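Local atomic coordinates of alanine racemase (Oenococcus oeni PSU-1, PDB entry 3HUR), a protein that belongs to the alanine racemase family and joins an N-terminal TIM-barrel domain to a mostly beta-stranded C-terminal domain. Residues Arg27-Ala32 with Lys240-Leu245; Tyr36-Leu39 with Gly43-Leu46; Phe166-Glu171 with Lys177-Glu182; Cys209-Asp214 with Asn233-Glu238; Pro225-Ser230 with Gly343-Val348. All blocks are in the same frame, centred on the assembly; numbering follows the deposited sequence.

Contact 1. Residues Arg27-Ala32 with Lys240-Leu245; sequences REWTKA and KMPPNL
Trp29, near the C-terminal end of helix 16-30, lays its indole on the loop residues Pro242, Asn244 and Leu245. Its CG stands anti to the backbone N (chi1 -178°), which carries the ring away from the helix and toward the loop. Leu245 attends the side chain from the start: its CD1 lies 3.7 Å from Trp29 CB. The same methyl then follows the inner half of the indole, reaching 3.5 Å from Trp29 CD2 and sitting over one face, offset toward the rim. Further out, Leu245 CB takes over in a CH-pi contact, 3.8 Å from the centroid of the six-membered ring and only 6° off its normal. At the far rim the partners change. Trp29 CZ2 meets Pro242 CB at 3.5 Å, the two side chains meeting at a slant, while Asn244 CB approaches Trp29 CZ3 at 3.6 Å, at the edge and near the ring plane. The loop is folded for this by a type I turn from Pro242 to Leu245, closed by Leu245 N to Pro242 O at 3.0 Å. The His213 ring stacks on the indole from the face opposite Leu245, and the indole NE1 donates to Ile210 O. No hydrogen bond joins the two segments, so the join is one of dispersion and CH-pi attraction: an aromatic plate held flat between an aliphatic face and an imidazole, with its single polar atom satisfied by the end of helix 206-211.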
# COMPACT_ATOMS: atom_id res chain seq x y z
N ARG A 27 -39.15 8.24 1.58
CA ARG A 27 -40.43 8.51 0.93
C ARG A 27 -41.25 9.45 1.84
O ARG A 27 -41.75 10.46 1.39
CB ARG A 27 -41.22 7.22 0.69
CG ARG A 27 -42.36 7.38 -0.32
CD ARG A 27 -43.24 6.12 -0.41
NE ARG A 27 -43.61 5.84 -1.80
CZ ARG A 27 -43.06 4.90 -2.58
NH1 ARG A 27 -42.10 4.10 -2.11
NH2 ARG A 27 -43.47 4.76 -3.83
N GLU A 28 -41.34 9.10 3.12
CA GLU A 28 -42.12 9.87 4.08
C GLU A 28 -41.46 11.20 4.35
O GLU A 28 -42.15 12.15 4.68
CB GLU A 28 -42.27 9.13 5.42
CG GLU A 28 -42.99 7.78 5.33
CD GLU A 28 -42.81 6.92 6.61
OE1 GLU A 28 -42.93 7.49 7.73
OE2 GLU A 28 -42.57 5.68 6.49
N TRP A 29 -40.15 11.28 4.23
CA TRP A 29 -39.41 12.47 4.59
C TRP A 29 -39.62 13.54 3.53
O TRP A 29 -39.53 14.75 3.82
CB TRP A 29 -37.93 12.12 4.65
CG TRP A 29 -36.96 13.21 5.07
CD1 TRP A 29 -36.09 13.88 4.25
CD2 TRP A 29 -36.72 13.69 6.40
NE1 TRP A 29 -35.32 14.75 5.00
CE2 TRP A 29 -35.69 14.65 6.31
CE3 TRP A 29 -37.28 13.41 7.65
CZ2 TRP A 29 -35.23 15.35 7.45
CZ3 TRP A 29 -36.80 14.09 8.79
CH2 TRP A 29 -35.79 15.06 8.67
N THR A 30 -39.87 13.10 2.31
CA THR A 30 -39.97 14.00 1.17
C THR A 30 -41.40 14.04 0.61
O THR A 30 -41.68 14.72 -0.38
CB THR A 30 -38.95 13.59 0.05
OG1 THR A 30 -39.35 12.37 -0.58
CG2 THR A 30 -37.54 13.42 0.64
N LYS A 31 -42.32 13.32 1.26
CA LYS A 31 -43.66 13.10 0.75
C LYS A 31 -43.64 12.79 -0.74
O LYS A 31 -44.24 13.47 -1.55
CB LYS A 31 -44.54 14.33 1.06
CG LYS A 31 -45.49 14.14 2.24
CD LYS A 31 -44.84 14.27 3.63
CE LYS A 31 -45.94 14.16 4.78
NZ LYS A 31 -45.46 13.68 6.13
N ALA A 32 -42.94 11.73 -1.12
CA ALA A 32 -42.72 11.43 -2.52
C ALA A 32 -43.79 10.50 -3.02
O ALA A 32 -44.35 9.72 -2.25
CB ALA A 32 -41.39 10.81 -2.68
N LYS A 240 -24.33 17.13 8.79
CA LYS A 240 -24.79 16.17 9.79
C LYS A 240 -26.16 15.67 9.37
O LYS A 240 -26.98 16.44 8.90
CB LYS A 240 -24.88 16.82 11.18
N MET A 241 -26.43 14.38 9.55
CA MET A 241 -27.72 13.84 9.13
C MET A 241 -28.84 14.49 9.96
O MET A 241 -28.65 14.77 11.13
CB MET A 241 -27.72 12.28 9.19
CG MET A 241 -26.81 11.64 8.11
SD MET A 241 -27.42 11.73 6.41
CE MET A 241 -28.88 10.78 6.76
N PRO A 242 -29.98 14.79 9.35
CA PRO A 242 -31.03 15.31 10.20
C PRO A 242 -31.44 14.31 11.27
O PRO A 242 -31.77 13.18 10.94
CB PRO A 242 -32.18 15.56 9.23
CG PRO A 242 -31.61 15.42 7.86
CD PRO A 242 -30.16 15.21 7.96
N PRO A 243 -31.45 14.74 12.55
CA PRO A 243 -31.81 13.83 13.66
C PRO A 243 -33.16 13.13 13.48
O PRO A 243 -33.33 11.99 13.94
CB PRO A 243 -31.88 14.76 14.87
CG PRO A 243 -31.06 15.93 14.53
CD PRO A 243 -31.09 16.09 13.04
N ASN A 244 -34.13 13.79 12.83
CA ASN A 244 -35.47 13.21 12.67
C ASN A 244 -35.57 12.14 11.59
O ASN A 244 -36.56 11.42 11.55
CB ASN A 244 -36.51 14.28 12.34
CG ASN A 244 -36.69 15.27 13.46
OD1 ASN A 244 -36.94 14.89 14.60
ND2 ASN A 244 -36.57 16.55 13.14
N LEU A 245 -34.60 12.10 10.69
CA LEU A 245 -34.57 11.07 9.65
C LEU A 245 -33.77 9.91 10.19
O LEU A 245 -32.63 10.09 10.64
CB LEU A 245 -33.88 11.61 8.42
CG LEU A 245 -33.82 10.69 7.22
CD1 LEU A 245 -35.19 10.54 6.61
CD2 LEU A 245 -32.85 11.28 6.23

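Contact 2. Residues Tyr36-Leu39 with Gly43-Leu46; sequences YAVL and GYGL
The carbonyl of Val38 meets the ring of Tyr44 edge-on: Val38 O lies 3.2 Å from Tyr44 CE1, close to the ring plane, so that an aromatic C-H faces the oxygen. Beyond it the phenol oxygen passes the valine side chain, Tyr44 OH being 3.8 Å from Val38 CG1. Leu39 CA adds a looser, oblique approach to Tyr44 CE1 at 4.2 Å. On the leucine side chain, CD2 rests 4.0 Å from Gly43 CA, although the CB of Leu39 points away from 43-46 and the side chain packs on Leu51 and Ala52 of helix 48-57. What brings the ring edge back to Val38 is an unusual backbone: Gly43, Tyr44 and Gly45 all have left-handed helical angles, with phi of Tyr44 at 60°. Leu46 N closes this turn on Gly43 O at 3.0 Å. Val38 is itself fixed by a backbone hydrogen bond to Pro225, and Leu39 by one to Ile65. The side chain of Tyr44 also packs on Gln227, and its OH comes within about 4 Å of a bound sulfate ion. All four touching residues are buried, at the C-terminal end of the first strand of the parallel barrel, the end at which TIM-barrel proteins carry their sites.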
# COMPACT_ATOMS: atom_id res chain seq x y z
N TYR A 36 -37.66 5.93 -7.30
CA TYR A 36 -36.75 5.27 -8.22
C TYR A 36 -35.43 4.96 -7.50
O TYR A 36 -34.66 5.88 -7.19
CB TYR A 36 -36.42 6.18 -9.39
CG TYR A 36 -37.59 6.68 -10.18
CD1 TYR A 36 -37.43 7.69 -11.12
CD2 TYR A 36 -38.87 6.15 -10.01
CE1 TYR A 36 -38.48 8.15 -11.86
CE2 TYR A 36 -39.92 6.61 -10.75
CZ TYR A 36 -39.72 7.61 -11.66
OH TYR A 36 -40.78 8.05 -12.41
N ALA A 37 -35.17 3.68 -7.26
CA ALA A 37 -33.99 3.24 -6.48
C ALA A 37 -32.81 3.21 -7.40
O ALA A 37 -32.87 2.55 -8.43
CB ALA A 37 -34.24 1.87 -5.93
N VAL A 38 -31.78 3.99 -7.08
CA VAL A 38 -30.59 4.03 -7.90
C VAL A 38 -29.62 2.97 -7.35
O VAL A 38 -29.27 2.97 -6.19
CB VAL A 38 -29.95 5.46 -7.95
CG1 VAL A 38 -28.72 5.47 -8.86
CG2 VAL A 38 -30.93 6.52 -8.45
N LEU A 39 -29.20 2.08 -8.22
CA LEU A 39 -28.35 0.99 -7.89
C LEU A 39 -27.15 1.01 -8.81
O LEU A 39 -27.11 0.29 -9.80
CB LEU A 39 -29.12 -0.29 -8.12
CG LEU A 39 -30.22 -0.54 -7.09
CD1 LEU A 39 -30.80 -1.88 -7.39
CD2 LEU A 39 -29.66 -0.47 -5.63
N GLY A 43 -25.22 -2.24 -6.76
CA GLY A 43 -25.91 -1.90 -5.52
C GLY A 43 -24.98 -1.31 -4.54
O GLY A 43 -25.01 -1.60 -3.36
N TYR A 44 -24.11 -0.47 -5.04
CA TYR A 44 -23.11 0.21 -4.21
C TYR A 44 -22.27 -0.82 -3.57
O TYR A 44 -22.02 -0.77 -2.42
CB TYR A 44 -23.76 1.16 -3.20
CG TYR A 44 -24.38 2.29 -3.95
CD1 TYR A 44 -25.71 2.26 -4.31
CD2 TYR A 44 -23.60 3.32 -4.39
CE1 TYR A 44 -26.28 3.32 -5.05
CE2 TYR A 44 -24.13 4.35 -5.14
CZ TYR A 44 -25.48 4.35 -5.46
OH TYR A 44 -25.97 5.39 -6.23
N GLY A 45 -21.85 -1.79 -4.36
CA GLY A 45 -21.08 -2.90 -3.85
C GLY A 45 -21.75 -3.79 -2.81
O GLY A 45 -21.05 -4.53 -2.13
N LEU A 46 -23.07 -3.74 -2.72
CA LEU A 46 -23.81 -4.56 -1.77
C LEU A 46 -24.71 -5.58 -2.45
O LEU A 46 -25.19 -6.51 -1.79
CB LEU A 46 -24.66 -3.71 -0.82
CG LEU A 46 -23.88 -2.71 0.01
CD1 LEU A 46 -24.78 -2.11 1.05
CD2 LEU A 46 -22.68 -3.37 0.65

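Contact 3. Residues Phe166-Glu171 with Lys177-Glu182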
# COMPACT_ATOMS: atom_id res chain seq x y z
N PHE A 166 -28.95 18.22 -8.55
CA PHE A 166 -28.15 19.29 -8.00
C PHE A 166 -26.81 18.74 -7.54
O PHE A 166 -26.75 17.90 -6.68
CB PHE A 166 -28.93 19.95 -6.84
CG PHE A 166 -30.24 20.56 -7.29
CD1 PHE A 166 -30.26 21.82 -7.90
CD2 PHE A 166 -31.43 19.87 -7.20
CE1 PHE A 166 -31.46 22.37 -8.39
CE2 PHE A 166 -32.62 20.43 -7.66
CZ PHE A 166 -32.63 21.69 -8.25
N ALA A 167 -25.72 19.26 -8.11
CA ALA A 167 -24.38 18.87 -7.75
C ALA A 167 -23.96 19.24 -6.34
O ALA A 167 -23.12 18.56 -5.76
CB ALA A 167 -23.41 19.45 -8.72
N THR A 168 -24.49 20.30 -5.77
CA THR A 168 -23.89 20.77 -4.54
C THR A 168 -24.82 20.65 -3.35
O THR A 168 -24.62 21.29 -2.30
CB THR A 168 -23.36 22.20 -4.72
OG1 THR A 168 -24.43 23.05 -5.09
CG2 THR A 168 -22.22 22.25 -5.81
N ALA A 169 -25.82 19.79 -3.47
CA ALA A 169 -26.69 19.51 -2.35
C ALA A 169 -25.93 18.80 -1.21
O ALA A 169 -26.28 18.98 -0.05
CB ALA A 169 -27.90 18.68 -2.81
N ASP A 170 -24.90 18.01 -1.54
CA ASP A 170 -24.08 17.25 -0.56
C ASP A 170 -22.82 17.98 -0.07
O ASP A 170 -22.05 17.42 0.74
CB ASP A 170 -23.65 15.89 -1.13
CG ASP A 170 -22.61 16.00 -2.28
OD1 ASP A 170 -22.33 17.11 -2.79
OD2 ASP A 170 -22.08 14.94 -2.70
N GLU A 171 -22.59 19.19 -0.58
CA GLU A 171 -21.52 20.07 -0.11
C GLU A 171 -22.10 21.10 0.87
O GLU A 171 -23.29 21.42 0.83
CB GLU A 171 -20.84 20.75 -1.30
CG GLU A 171 -20.03 19.78 -2.16
CD GLU A 171 -19.49 20.42 -3.44
OE1 GLU A 171 -19.30 21.66 -3.46
OE2 GLU A 171 -19.26 19.68 -4.44
N LYS A 177 -24.38 26.96 -1.57
CA LYS A 177 -25.78 27.40 -1.47
C LYS A 177 -26.14 28.22 -2.70
O LYS A 177 -27.25 28.14 -3.18
CB LYS A 177 -26.05 28.21 -0.18
N ALA A 178 -25.18 28.97 -3.24
CA ALA A 178 -25.45 29.83 -4.40
C ALA A 178 -25.44 29.08 -5.73
O ALA A 178 -26.13 29.47 -6.68
CB ALA A 178 -24.45 31.02 -4.46
N TYR A 179 -24.62 28.02 -5.82
CA TYR A 179 -24.66 27.15 -6.99
C TYR A 179 -25.98 26.37 -7.00
O TYR A 179 -26.61 26.17 -8.04
CB TYR A 179 -23.48 26.18 -7.04
CG TYR A 179 -23.28 25.67 -8.43
CD1 TYR A 179 -22.58 26.42 -9.38
CD2 TYR A 179 -23.83 24.44 -8.85
CE1 TYR A 179 -22.41 25.97 -10.71
CE2 TYR A 179 -23.65 23.97 -10.18
CZ TYR A 179 -22.94 24.75 -11.10
OH TYR A 179 -22.77 24.32 -12.41
N PHE A 180 -26.39 25.94 -5.83
CA PHE A 180 -27.69 25.37 -5.71
C PHE A 180 -28.74 26.33 -6.27
O PHE A 180 -29.54 25.92 -7.08
CB PHE A 180 -27.97 24.98 -4.27
CG PHE A 180 -29.23 24.22 -4.08
CD1 PHE A 180 -29.20 22.83 -4.00
CD2 PHE A 180 -30.45 24.89 -3.94
CE1 PHE A 180 -30.36 22.11 -3.80
CE2 PHE A 180 -31.62 24.19 -3.74
CZ PHE A 180 -31.58 22.78 -3.68
N GLU A 181 -28.71 27.61 -5.87
CA GLU A 181 -29.75 28.55 -6.34
C GLU A 181 -29.64 28.69 -7.83
O GLU A 181 -30.66 28.70 -8.52
CB GLU A 181 -29.67 29.94 -5.68
CG GLU A 181 -30.05 29.96 -4.18
CD GLU A 181 -31.43 29.37 -3.91
OE1 GLU A 181 -31.58 28.60 -2.93
OE2 GLU A 181 -32.36 29.68 -4.70
N GLU A 182 -28.42 28.81 -8.33
CA GLU A 182 -28.22 29.00 -9.76
C GLU A 182 -28.83 27.84 -10.54
O GLU A 182 -29.56 28.06 -11.52
CB GLU A 182 -26.73 29.11 -10.06
CG GLU A 182 -26.40 29.39 -11.49
CD GLU A 182 -24.88 29.54 -11.73
OE1 GLU A 182 -24.10 29.77 -10.76
OE2 GLU A 182 -24.46 29.43 -12.91
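The loop that leads from barrel strand 157-163 into helix 174-191 folds back on that helix, Phe166, Thr168 and Ala169 meeting Tyr179 and Phe180. The contact centres on an offset stack of Phe166 on Phe180, with centroids 4.7 Å apart and planes inclined by 28°. The overlap is partial: Phe180 CE1 lies over the Phe166 ring, 3.8 Å from Phe166 CG, while Phe166 CD1 stands over the rim of the Phe180 ring. A chi1 of -173° turns the Phe180 ring off the helix and toward the loop, between Phe166 and His212, whose ring stacks on the other face. There Ala169 CB touches the edge of the ring, 4.3 Å from Phe180 CE1. Thr168 lies against the helix backbone, its OG1 3.6 Å from Phe180 N. The same OG1 is 3.8 Å from Tyr179 CB, and the methyl CG2 of Thr168 is 4.1 Å from Tyr179 CD2, the two side chains crossing at about a right angle. The hydroxyl donates to Ser176 O, in the first turn of the helix. Glu181, one residue beyond Phe180, forms a salt bridge with Arg217. Apolar and aromatic packing thus does the work between the two segments, while the buried threonine hydroxyl is satisfied by a main-chain carbonyl near the start of the helix.

Contact 4. Residues Cys209-Asp214 with Asn233-Glu238; sequences CIWHHD and NVSNGE
Trp211 points the outer corner of its indole, CH2, at Asn233 and Ser235. The amide end of Asn233 arrives at the edge of the ring, near its plane, with the two side chains crossing at about a right angle and the amide plane turned 26° from that of the indole. Ser235 approaches at a slant instead, its CB 3.9 Å from Trp211 CH2. With chi1 at -66° the indole is laid back along its own helix, over Ile210, and CH2 is directed to the loop. One face is covered from within the same helix, where Ile210 CG2 stands 3.4 Å above the plane of the Trp211 ring, over its centre. Trp211 NE1 bonds to Lys240 O, and Ser235 OG to Leu239 N. A type I turn from Asn233 to Asn236 presents the two loop residues together. Pro242, further along that loop, also packs on Trp211. The contact therefore docks the C-terminal end of helix 206-211, whose Cys209 leans on Ile26 and Thr30 of helix 16-30, onto the long loop between strands 222-223 and 251-263, where a backbone bond from Asn233 to Gly343 continues toward strand 347-353.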
# COMPACT_ATOMS: atom_id res chain seq x y z
N CYS A 209 -32.76 14.92 -1.35
CA CYS A 209 -33.80 14.33 -0.50
C CYS A 209 -33.52 14.59 0.98
O CYS A 209 -34.45 14.90 1.77
CB CYS A 209 -33.93 12.81 -0.74
SG CYS A 209 -34.65 12.34 -2.34
N ILE A 210 -32.26 14.46 1.39
CA ILE A 210 -31.98 14.50 2.83
C ILE A 210 -32.11 15.93 3.37
O ILE A 210 -32.96 16.18 4.20
CB ILE A 210 -30.58 13.95 3.20
CG1 ILE A 210 -30.48 12.45 2.88
CG2 ILE A 210 -30.27 14.23 4.69
CD1 ILE A 210 -29.10 11.94 2.89
N TRP A 211 -31.27 16.84 2.86
CA TRP A 211 -31.14 18.19 3.39
C TRP A 211 -32.01 19.32 2.76
O TRP A 211 -31.85 20.45 3.13
CB TRP A 211 -29.66 18.62 3.37
CG TRP A 211 -28.84 17.79 4.32
CD1 TRP A 211 -28.82 17.86 5.68
CD2 TRP A 211 -27.98 16.70 3.96
NE1 TRP A 211 -27.98 16.89 6.20
CE2 TRP A 211 -27.46 16.16 5.17
CE3 TRP A 211 -27.60 16.14 2.74
CZ2 TRP A 211 -26.56 15.11 5.18
CZ3 TRP A 211 -26.71 15.09 2.76
CH2 TRP A 211 -26.19 14.58 3.98
N HIS A 212 -32.91 19.01 1.83
CA HIS A 212 -33.77 20.02 1.24
C HIS A 212 -35.21 19.53 1.15
O HIS A 212 -35.96 19.92 0.24
CB HIS A 212 -33.33 20.34 -0.17
CG HIS A 212 -31.98 20.96 -0.29
ND1 HIS A 212 -30.82 20.26 -0.07
CD2 HIS A 212 -31.61 22.20 -0.68
CE1 HIS A 212 -29.79 21.05 -0.31
NE2 HIS A 212 -30.24 22.24 -0.68
N HIS A 213 -35.64 18.68 2.07
CA HIS A 213 -37.00 18.15 1.97
C HIS A 213 -38.11 19.18 2.27
O HIS A 213 -39.28 18.91 2.02
CB HIS A 213 -37.17 16.94 2.86
CG HIS A 213 -37.23 17.25 4.31
ND1 HIS A 213 -38.12 16.62 5.16
CD2 HIS A 213 -36.49 18.09 5.08
CE1 HIS A 213 -37.94 17.08 6.39
NE2 HIS A 213 -36.95 17.97 6.37
N ASP A 214 -37.75 20.34 2.81
CA ASP A 214 -38.76 21.32 3.19
C ASP A 214 -38.83 22.49 2.23
O ASP A 214 -39.65 23.37 2.40
CB ASP A 214 -38.48 21.85 4.59
CG ASP A 214 -38.86 20.85 5.68
OD1 ASP A 214 -39.72 19.98 5.41
OD2 ASP A 214 -38.31 20.96 6.80
N ASN A 233 -23.63 8.33 5.31
CA ASN A 233 -23.67 9.77 5.11
C ASN A 233 -23.13 10.18 3.76
O ASN A 233 -21.94 10.23 3.57
CB ASN A 233 -22.85 10.47 6.20
CG ASN A 233 -23.20 11.95 6.32
OD1 ASN A 233 -23.33 12.47 7.44
ND2 ASN A 233 -23.40 12.62 5.18
N VAL A 234 -24.01 10.54 2.85
CA VAL A 234 -23.62 11.01 1.50
C VAL A 234 -22.69 12.28 1.38
O VAL A 234 -22.04 12.49 0.36
CB VAL A 234 -24.92 11.18 0.68
CG1 VAL A 234 -24.72 12.00 -0.63
CG2 VAL A 234 -25.48 9.78 0.38
N SER A 235 -22.60 13.10 2.43
CA SER A 235 -21.84 14.36 2.41
C SER A 235 -20.33 14.24 2.70
O SER A 235 -19.63 15.26 2.73
CB SER A 235 -22.43 15.32 3.45
OG SER A 235 -22.11 14.89 4.76
N ASN A 236 -19.85 13.01 2.90
CA ASN A 236 -18.50 12.69 3.42
C ASN A 236 -17.95 13.61 4.49
O ASN A 236 -16.97 14.29 4.30
CB ASN A 236 -17.46 12.35 2.31
CG ASN A 236 -17.11 13.51 1.41
OD1 ASN A 236 -17.45 13.50 0.21
ND2 ASN A 236 -16.37 14.49 1.93
N GLY A 237 -18.61 13.62 5.64
CA GLY A 237 -18.18 14.46 6.76
C GLY A 237 -18.81 15.85 6.85
O GLY A 237 -19.18 16.30 7.95
N GLU A 238 -18.97 16.52 5.70
CA GLU A 238 -19.41 17.92 5.63
C GLU A 238 -20.69 18.29 6.38
O GLU A 238 -20.69 19.26 7.12
CB GLU A 238 -19.46 18.38 4.17
CG GLU A 238 -18.08 18.24 3.50
CD GLU A 238 -17.88 19.09 2.25
OE1 GLU A 238 -16.93 18.78 1.49
OE2 GLU A 238 -18.65 20.06 2.01

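Contact 5. Residues Pro225-Ser230 with Gly343-Val348. With SO4 (sulfate ion), chain B.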
# COMPACT_ATOMS: atom_id res chain seq x y z
N PRO A 225 -33.24 8.08 -4.84
CA PRO A 225 -32.24 7.76 -3.82
C PRO A 225 -31.26 6.70 -4.28
O PRO A 225 -31.67 5.66 -4.75
CB PRO A 225 -33.09 7.25 -2.67
CG PRO A 225 -34.33 6.84 -3.28
CD PRO A 225 -34.58 7.73 -4.39
N GLY A 226 -29.98 7.01 -4.19
CA GLY A 226 -28.88 6.08 -4.54
C GLY A 226 -28.04 5.77 -3.32
O GLY A 226 -28.41 4.94 -2.52
N GLN A 227 -26.95 6.48 -3.13
CA GLN A 227 -26.01 6.13 -2.09
C GLN A 227 -26.61 6.04 -0.73
O GLN A 227 -26.05 5.35 0.15
CB GLN A 227 -24.95 7.17 -1.93
CG GLN A 227 -23.99 7.29 -2.99
CD GLN A 227 -22.78 8.08 -2.51
OE1 GLN A 227 -22.39 9.05 -3.14
NE2 GLN A 227 -22.18 7.64 -1.40
N LEU A 228 -27.70 6.76 -0.50
CA LEU A 228 -28.26 6.78 0.84
C LEU A 228 -28.96 5.48 1.16
O LEU A 228 -29.38 5.26 2.33
CB LEU A 228 -29.27 7.94 1.00
CG LEU A 228 -30.69 7.81 0.39
CD1 LEU A 228 -31.58 6.86 1.13
CD2 LEU A 228 -31.32 9.20 0.38
N ILE A 229 -29.17 4.64 0.15
CA ILE A 229 -29.83 3.37 0.40
C ILE A 229 -29.07 2.54 1.42
O ILE A 229 -29.65 1.84 2.22
CB ILE A 229 -29.97 2.56 -0.87
CG1 ILE A 229 -31.01 3.21 -1.81
CG2 ILE A 229 -30.35 1.18 -0.48
CD1 ILE A 229 -31.07 2.63 -3.27
N SER A 230 -27.74 2.62 1.38
CA SER A 230 -26.90 1.81 2.24
C SER A 230 -26.87 2.33 3.66
O SER A 230 -26.39 1.62 4.56
CB SER A 230 -25.50 1.77 1.70
OG SER A 230 -24.80 2.97 1.94
N GLY A 343 -20.79 6.26 9.37
CA GLY A 343 -21.33 6.83 8.16
C GLY A 343 -20.37 6.92 6.97
O GLY A 343 -20.70 7.57 5.96
N GLU A 344 -19.20 6.30 7.09
CA GLU A 344 -18.17 6.42 6.06
C GLU A 344 -18.67 5.83 4.75
O GLU A 344 -19.41 4.87 4.74
CB GLU A 344 -16.83 5.73 6.48
CG GLU A 344 -15.74 5.78 5.37
CD GLU A 344 -14.38 5.26 5.77
OE1 GLU A 344 -14.21 4.80 6.92
OE2 GLU A 344 -13.46 5.29 4.92
N GLN A 345 -18.24 6.41 3.64
CA GLN A 345 -18.65 5.93 2.32
C GLN A 345 -18.17 4.47 2.05
O GLN A 345 -17.16 4.04 2.55
CB GLN A 345 -18.10 6.81 1.18
CG GLN A 345 -18.08 8.31 1.41
CD GLN A 345 -19.41 8.99 1.13
OE1 GLN A 345 -19.60 9.61 0.08
NE2 GLN A 345 -20.34 8.87 2.08
N ILE A 346 -18.93 3.75 1.23
CA ILE A 346 -18.56 2.42 0.81
C ILE A 346 -18.28 2.37 -0.67
O ILE A 346 -17.95 1.32 -1.19
CB ILE A 346 -19.57 1.38 1.24
CG1 ILE A 346 -20.96 1.67 0.66
CG2 ILE A 346 -19.61 1.31 2.72
CD1 ILE A 346 -21.97 0.60 0.92
N THR A 347 -18.33 3.54 -1.33
CA THR A 347 -17.99 3.66 -2.76
C THR A 347 -17.17 4.88 -3.00
O THR A 347 -17.24 5.82 -2.24
CB THR A 347 -19.23 3.77 -3.66
OG1 THR A 347 -20.17 4.63 -3.03
CG2 THR A 347 -19.91 2.44 -3.87
N VAL A 348 -16.41 4.86 -4.09
CA VAL A 348 -15.67 5.99 -4.58
C VAL A 348 -16.07 6.15 -6.05
O VAL A 348 -16.25 5.18 -6.75
CB VAL A 348 -14.10 5.81 -4.45
CG1 VAL A 348 -13.60 4.53 -5.17
CG2 VAL A 348 -13.30 7.03 -4.99
S SO4 B . -27.08 9.79 -5.50
O1 SO4 B . -25.99 9.01 -4.96
O2 SO4 B . -26.78 11.19 -5.59
O3 SO4 B . -27.28 9.40 -6.86
O4 SO4 B . -28.16 9.55 -4.55
O HOH W 1 -21.31 5.10 -0.74
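Gln227, opening a 3-10 turn that runs to Ser230, lies beside the start of strand 347-353 with its CA 8.4 Å from that of Thr347, so side chains and water must span the interval. The chain of Gln227 leaves with CG beside the backbone N (chi1 -70°) and then runs extended, crossing Gln345 at about a right angle. Gln227 NE2 stops 3.6 Å from Gln345 OE1, the amide planes 58° apart. A water bridges instead: it accepts a weak bond from Gln227 NE2 at 2.8 Å and binds Thr347 OG1 at 2.6 Å. A further weak, long bond comes to the same water from Ile346 N at 3.4 Å. At the far end of the 3-10 turn the contact is apolar, Ile346 CD1 resting 3.8 Å from Ser230 CB. At the backbone end of Gln227 a sulfate ion is met by two main-chain N-H groups, one weakly. Gln227 N reaches sulfate O1 at 3.3 Å along a nearly straight line (170°), whereas Gly226 N, which also bonds to Ser206 OG, makes a weak bond to sulfate O4 at 3.1 Å. Ser206 OG also bonds to the ion, and Tyr44 packs on Thr347. The sulfate, probably from the crystallisation liquor, sits in the loop after a barrel strand, consistent with the phosphate pockets common in TIM barrels; here its rim abuts the C-terminal domain.

How the contacts relate
Contacts 2 and 3 are buried, the former near the centre of the chain at the barrel mouth and the latter far from it; contacts 1, 4 and 5 are partly buried. Contact 5 adjoins contact 2 at the mouth, whereas contacts 1, 3 and 4 gather round helix 206-211 and its exit. Contacts 1 and 4 share the long loop after strand 222-223, each pressing a tryptophan on it, and contact 5 uses the start of that loop. Aromatic packing prevails in contacts 1 and 3. Contact 2 sets a ring edge against a carbonyl, and contact 4 an indole corner against an amide and a serine, while contact 5, between the two domains, relies on amides, water and a single small apolar touch.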